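Local coordinates for protein sorbitol dehydrogenase (Gluconobacter oxydans, PDB 5ITG) that probably oxidises D-sorbitol to L-sorbose with a nicotinamide cofactor bound by a Rossmann-type domain, at residues Thr234-Ala237 with Glu238-Lys241; Ala171-Arg174 with Arg175-Gly179. All blocks are in the same frame, centred on the assembly; numbering follows the deposited sequence.

Contact 1: Thr234-Ala237 with Glu238-Lys241; sequences TVSA and EIAK
The carbonyl oxygen S236 O accepts a hydrogen bond from A240 N at 2.9 Å. The bond is fairly straight, with an N-H...O angle of 166° and the donor tilted 19° out of the carbonyl plane. One residue on, K241 N donates a hydrogen bond to A237 O at 3.1 Å, and the first turn of helix 237-247 is closed. S236 itself is the N-cap. Its OG, lodged between the backbone N and the carbonyl carbon (chi1 61°), accepts from I239 N at 3.1 Å; the hydroxyl is modelled too close to the isoleucine side chain, so its exact place is doubtful. I239 runs on past the cap, and its terminal CD1 lies 3.4 Å from T234 O. On another flank, V235 CG1 packs 4.2 Å from A240 CB and 4.3 Å from I239 CG2. V235 just precedes the cap and A240 is the fourth residue after it, the two positions that meet in a hydrophobic staple. Aliphatic CG of K241 rests 3.6 Å from A237 O. The third residue after the cap, where a capping box would place an acceptor, is the apolar I239, and S236 N is buried with no partner. Capping is therefore one-way: the serine, as modelled, caps a first-turn amide without a bond being returned by the I239 side chain, while apolar contacts join the incoming loop to the first turn on the protein surface.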
ATOM      1  N   THR A 234       2.742   1.628  12.207  1.00 28.46           N
ATOM      2  CA  THR A 234       4.027   2.075  12.719  1.00 29.65           C
ATOM      3  C   THR A 234       4.216   1.403  14.069  1.00 28.88           C
ATOM      4  O   THR A 234       3.247   1.183  14.785  1.00 29.20           O
ATOM      5  CB  THR A 234       4.042   3.598  12.935  1.00 30.78           C
ATOM      6  OG1 THR A 234       3.871   4.265  11.679  1.00 32.79           O
ATOM      7  CG2 THR A 234       5.362   4.029  13.564  1.00 32.36           C
ATOM      8  N   VAL A 235       5.460   1.088  14.419  1.00 29.48           N
ATOM      9  CA  VAL A 235       5.741   0.440  15.696  1.00 28.68           C
ATOM     10  C   VAL A 235       6.383   1.420  16.675  1.00 30.08           C
ATOM     11  O   VAL A 235       7.522   1.841  16.486  1.00 29.71           O
ATOM     12  CB  VAL A 235       6.690  -0.769  15.515  1.00 30.00           C
ATOM     13  CG1 VAL A 235       6.911  -1.461  16.856  1.00 30.89           C
ATOM     14  CG2 VAL A 235       6.101  -1.754  14.502  1.00 28.44           C
ATOM     15  N   SER A 236       5.646   1.793  17.714  1.00 29.99           N
ATOM     16  CA  SER A 236       6.178   2.715  18.710  1.00 30.49           C
ATOM     17  C   SER A 236       6.849   1.907  19.814  1.00 30.74           C
ATOM     18  O   SER A 236       6.738   0.680  19.848  1.00 29.13           O
ATOM     19  CB  SER A 236       5.059   3.560  19.306  1.00 29.13           C
ATOM     20  OG  SER A 236       4.105   2.734  19.940  1.00 30.15           O
ATOM     21  N   ALA A 237       7.551   2.592  20.710  1.00 31.51           N
ATOM     22  CA  ALA A 237       8.220   1.914  21.809  1.00 31.74           C
ATOM     23  C   ALA A 237       7.164   1.193  22.632  1.00 31.69           C
ATOM     24  O   ALA A 237       7.347   0.045  23.031  1.00 31.99           O
ATOM     25  CB  ALA A 237       8.971   2.927  22.677  1.00 31.94           C
ATOM     26  N   GLU A 238       6.046   1.872  22.872  1.00 32.93           N
ATOM     27  CA  GLU A 238       4.972   1.285  23.655  1.00 34.67           C
ATOM     28  C   GLU A 238       4.356   0.076  22.965  1.00 33.27           C
ATOM     29  O   GLU A 238       3.956  -0.884  23.623  1.00 31.60           O
ATOM     30  CB  GLU A 238       3.882   2.317  23.936  1.00 37.69           C
ATOM     31  CG  GLU A 238       2.744   1.750  24.760  1.00 43.52           C
ATOM     32  CD  GLU A 238       3.243   1.030  26.003  1.00 47.48           C
ATOM     33  OE1 GLU A 238       3.925   1.678  26.828  1.00 49.94           O
ATOM     34  OE2 GLU A 238       2.958  -0.180  26.153  1.00 48.63           O
ATOM     35  N   ILE A 239       4.266   0.125  21.640  1.00 31.36           N
ATOM     36  CA  ILE A 239       3.702  -0.992  20.897  1.00 29.79           C
ATOM     37  C   ILE A 239       4.657  -2.181  20.971  1.00 29.10           C
ATOM     38  O   ILE A 239       4.238  -3.316  21.204  1.00 29.75           O
ATOM     39  CB  ILE A 239       3.442  -0.597  19.424  1.00 29.73           C
ATOM     40  CG1 ILE A 239       2.370   0.500  19.376  1.00 29.15           C
ATOM     41  CG2 ILE A 239       2.999  -1.813  18.617  1.00 27.62           C
ATOM     42  CD1 ILE A 239       2.115   1.071  17.991  1.00 28.89           C
ATOM     43  N   ALA A 240       5.946  -1.913  20.796  1.00 28.96           N
ATOM     44  CA  ALA A 240       6.953  -2.961  20.855  1.00 30.54           C
ATOM     45  C   ALA A 240       6.880  -3.703  22.193  1.00 31.74           C
ATOM     46  O   ALA A 240       6.924  -4.935  22.233  1.00 31.50           O
ATOM     47  CB  ALA A 240       8.344  -2.359  20.660  1.00 30.25           C
ATOM     48  N   LYS A 241       6.757  -2.955  23.284  1.00 34.28           N
ATOM     49  CA  LYS A 241       6.677  -3.570  24.606  1.00 36.89           C
ATOM     50  C   LYS A 241       5.492  -4.523  24.740  1.00 36.14           C
ATOM     51  O   LYS A 241       5.614  -5.586  25.351  1.00 37.72           O
ATOM     52  CB  LYS A 241       6.612  -2.498  25.700  1.00 38.96           C
ATOM     53  CG  LYS A 241       7.963  -1.862  26.008  1.00 41.81           C
ATOM     54  CD  LYS A 241       7.913  -0.996  27.259  1.00 43.01           C
ATOM     55  CE  LYS A 241       9.293  -0.439  27.578  1.00 44.97           C
ATOM     56  NZ  LYS A 241       9.306   0.401  28.812  1.00 46.03           N
TER

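Contact 2: Ala171-Arg174 with Arg175-Gly179; sequences ALRR and RWDAG
R173 sends CG opposite its own backbone N (chi1 -176°) and then bends at chi3 (68°), which folds the guanidinium along the helix toward D177, one turn further on. There NH1 lies 2.6 Å from D177 OD2 in a salt bridge whose hydrogen bond is weak: the carboxylate oxygen sits at the guanidinium edge, in its plane, yet the N-H is poorly aimed and the two flat groups are turned 41° apart. The backbone binds the same two residues more directly, since D177 N donates to R173 O at 2.8 Å, almost straight. E170 OE2 forms salt bridges with both R173 NH2 and R174 NE, so the R173 guanidinium is shared by two acids. R175 leads elsewhere: its CG passes 3.1 Å from A171 O, and its buried guanidinium goes on to the carbonyls of K181, L118 and D120. W176 stacks on W216 of helix 211-220, and D177 OD1 lies 4.0 Å above one face of the W176 ring, offset toward its rim. The helix ends in a Schellman motif. A178 N still reaches R174 O at 2.9 Å, and G179, with positive phi, returns its N to W176 O at 3.0 Å. An acid beside a helix C terminus faces an unfavourable dipole, and the positive charge of R173 probably offsets part of that cost.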
ATOM      1  N   ALA A 171      24.557  -1.344 -11.559  1.00 24.10           N
ATOM      2  CA  ALA A 171      24.644  -2.795 -11.418  1.00 22.56           C
ATOM      3  C   ALA A 171      24.271  -3.467 -12.742  1.00 22.76           C
ATOM      4  O   ALA A 171      24.925  -4.419 -13.181  1.00 21.68           O
ATOM      5  CB  ALA A 171      23.716  -3.275 -10.299  1.00 23.81           C
ATOM      6  N   LEU A 172      23.218  -2.965 -13.382  1.00 21.48           N
ATOM      7  CA  LEU A 172      22.780  -3.524 -14.654  1.00 21.66           C
ATOM      8  C   LEU A 172      23.842  -3.320 -15.734  1.00 22.50           C
ATOM      9  O   LEU A 172      24.065  -4.198 -16.568  1.00 21.91           O
ATOM     10  CB  LEU A 172      21.451  -2.891 -15.074  1.00 21.38           C
ATOM     11  CG  LEU A 172      20.260  -3.373 -14.233  1.00 22.13           C
ATOM     12  CD1 LEU A 172      19.044  -2.503 -14.473  1.00 19.85           C
ATOM     13  CD2 LEU A 172      19.968  -4.830 -14.578  1.00 21.69           C
ATOM     14  N   ARG A 173      24.510  -2.173 -15.708  1.00 22.90           N
ATOM     15  CA  ARG A 173      25.555  -1.898 -16.692  1.00 25.45           C
ATOM     16  C   ARG A 173      26.665  -2.936 -16.553  1.00 26.49           C
ATOM     17  O   ARG A 173      27.077  -3.569 -17.531  1.00 27.62           O
ATOM     18  CB  ARG A 173      26.144  -0.499 -16.481  1.00 25.44           C
ATOM     19  CG  ARG A 173      27.179  -0.105 -17.534  1.00 29.57           C
ATOM     20  CD  ARG A 173      27.906   1.184 -17.182  1.00 33.56           C
ATOM     21  NE  ARG A 173      28.779   1.032 -16.018  1.00 37.76           N
ATOM     22  CZ  ARG A 173      29.819   0.201 -15.958  1.00 40.37           C
ATOM     23  NH1 ARG A 173      30.126  -0.565 -16.998  1.00 40.53           N
ATOM     24  NH2 ARG A 173      30.557   0.136 -14.856  1.00 40.17           N
ATOM     25  N   ARG A 174      27.140  -3.118 -15.324  1.00 26.40           N
ATOM     26  CA  ARG A 174      28.210  -4.070 -15.056  1.00 24.91           C
ATOM     27  C   ARG A 174      27.837  -5.494 -15.436  1.00 25.02           C
ATOM     28  O   ARG A 174      28.656  -6.223 -16.011  1.00 22.10           O
ATOM     29  CB  ARG A 174      28.619  -4.000 -13.582  1.00 26.04           C
ATOM     30  CG  ARG A 174      29.179  -2.639 -13.194  1.00 25.89           C
ATOM     31  CD  ARG A 174      29.779  -2.645 -11.804  1.00 25.37           C
ATOM     32  NE  ARG A 174      30.211  -1.309 -11.419  1.00 24.55           N
ATOM     33  CZ  ARG A 174      30.800  -1.016 -10.265  1.00 24.77           C
ATOM     34  NH1 ARG A 174      31.033  -1.972  -9.376  1.00 23.45           N
ATOM     35  NH2 ARG A 174      31.150   0.238 -10.002  1.00 26.10           N
ATOM     36  N   ARG A 175      26.603  -5.890 -15.127  1.00 23.78           N
ATOM     37  CA  ARG A 175      26.139  -7.230 -15.460  1.00 23.46           C
ATOM     38  C   ARG A 175      26.175  -7.385 -16.982  1.00 24.28           C
ATOM     39  O   ARG A 175      26.623  -8.405 -17.506  1.00 23.54           O
ATOM     40  CB  ARG A 175      24.711  -7.459 -14.924  1.00 23.64           C
ATOM     41  CG  ARG A 175      24.617  -7.483 -13.387  1.00 24.24           C
ATOM     42  CD  ARG A 175      23.161  -7.534 -12.865  1.00 21.89           C
ATOM     43  NE  ARG A 175      22.521  -8.833 -13.081  1.00 24.05           N
ATOM     44  CZ  ARG A 175      22.352  -9.765 -12.144  1.00 22.76           C
ATOM     45  NH1 ARG A 175      22.763  -9.558 -10.900  1.00 25.16           N
ATOM     46  NH2 ARG A 175      21.786 -10.923 -12.460  1.00 24.71           N
ATOM     47  N   TRP A 176      25.718  -6.353 -17.684  1.00 23.23           N
ATOM     48  CA  TRP A 176      25.698  -6.363 -19.138  1.00 24.43           C
ATOM     49  C   TRP A 176      27.111  -6.469 -19.717  1.00 25.59           C
ATOM     50  O   TRP A 176      27.401  -7.364 -20.517  1.00 25.38           O
ATOM     51  CB  TRP A 176      25.011  -5.094 -19.651  1.00 24.93           C
ATOM     52  CG  TRP A 176      24.973  -4.960 -21.150  1.00 24.93           C
ATOM     53  CD1 TRP A 176      24.873  -5.968 -22.063  1.00 25.34           C
ATOM     54  CD2 TRP A 176      24.966  -3.740 -21.896  1.00 27.03           C
ATOM     55  NE1 TRP A 176      24.804  -5.449 -23.335  1.00 27.86           N
ATOM     56  CE2 TRP A 176      24.858  -4.083 -23.260  1.00 26.72           C
ATOM     57  CE3 TRP A 176      25.040  -2.387 -21.544  1.00 28.79           C
ATOM     58  CZ2 TRP A 176      24.820  -3.125 -24.270  1.00 27.50           C
ATOM     59  CZ3 TRP A 176      25.002  -1.434 -22.552  1.00 29.18           C
ATOM     60  CH2 TRP A 176      24.893  -1.808 -23.898  1.00 28.66           C
ATOM     61  N   ASP A 177      27.990  -5.565 -19.291  1.00 25.57           N
ATOM     62  CA  ASP A 177      29.366  -5.545 -19.774  1.00 26.48           C
ATOM     63  C   ASP A 177      30.156  -6.815 -19.461  1.00 26.72           C
ATOM     64  O   ASP A 177      31.042  -7.190 -20.226  1.00 26.40           O
ATOM     65  CB  ASP A 177      30.111  -4.318 -19.221  1.00 27.31           C
ATOM     66  CG  ASP A 177      29.626  -3.007 -19.838  1.00 27.65           C
ATOM     67  OD1 ASP A 177      29.032  -3.044 -20.934  1.00 31.44           O
ATOM     68  OD2 ASP A 177      29.854  -1.933 -19.244  1.00 29.69           O
ATOM     69  N   ALA A 178      29.841  -7.477 -18.350  1.00 24.50           N
ATOM     70  CA  ALA A 178      30.545  -8.694 -17.972  1.00 25.20           C
ATOM     71  C   ALA A 178      29.914  -9.952 -18.572  1.00 25.20           C
ATOM     72  O   ALA A 178      30.381 -11.064 -18.332  1.00 25.88           O
ATOM     73  CB  ALA A 178      30.606  -8.807 -16.462  1.00 25.77           C
ATOM     74  N   GLY A 179      28.851  -9.773 -19.348  1.00 26.36           N
ATOM     75  CA  GLY A 179      28.197 -10.910 -19.965  1.00 27.13           C
ATOM     76  C   GLY A 179      27.120 -11.557 -19.111  1.00 28.25           C
ATOM     77  O   GLY A 179      26.661 -12.659 -19.418  1.00 27.58           O
TER

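How the contacts relate
From the N terminus, contact 2 comes first, in the last turns of helix 164-177, and is complete before contact 1 begins; the two are in series and neither crosses the other. In each the two segments follow one another directly, so no long loop is closed. Residues 171-179 end a helix that lies in sequence between the neighbouring parallel strands 125-128 and 184-187 of the large sheet. Residues 234-241 bring the chain, after strand 226-228 of the small sheet, into helix 237-247, ahead of strand 255-258 of the large one. The centres stand about 43 Å apart within the Rossmann-type part of the chain: one contact finishes a helix, the other starts one.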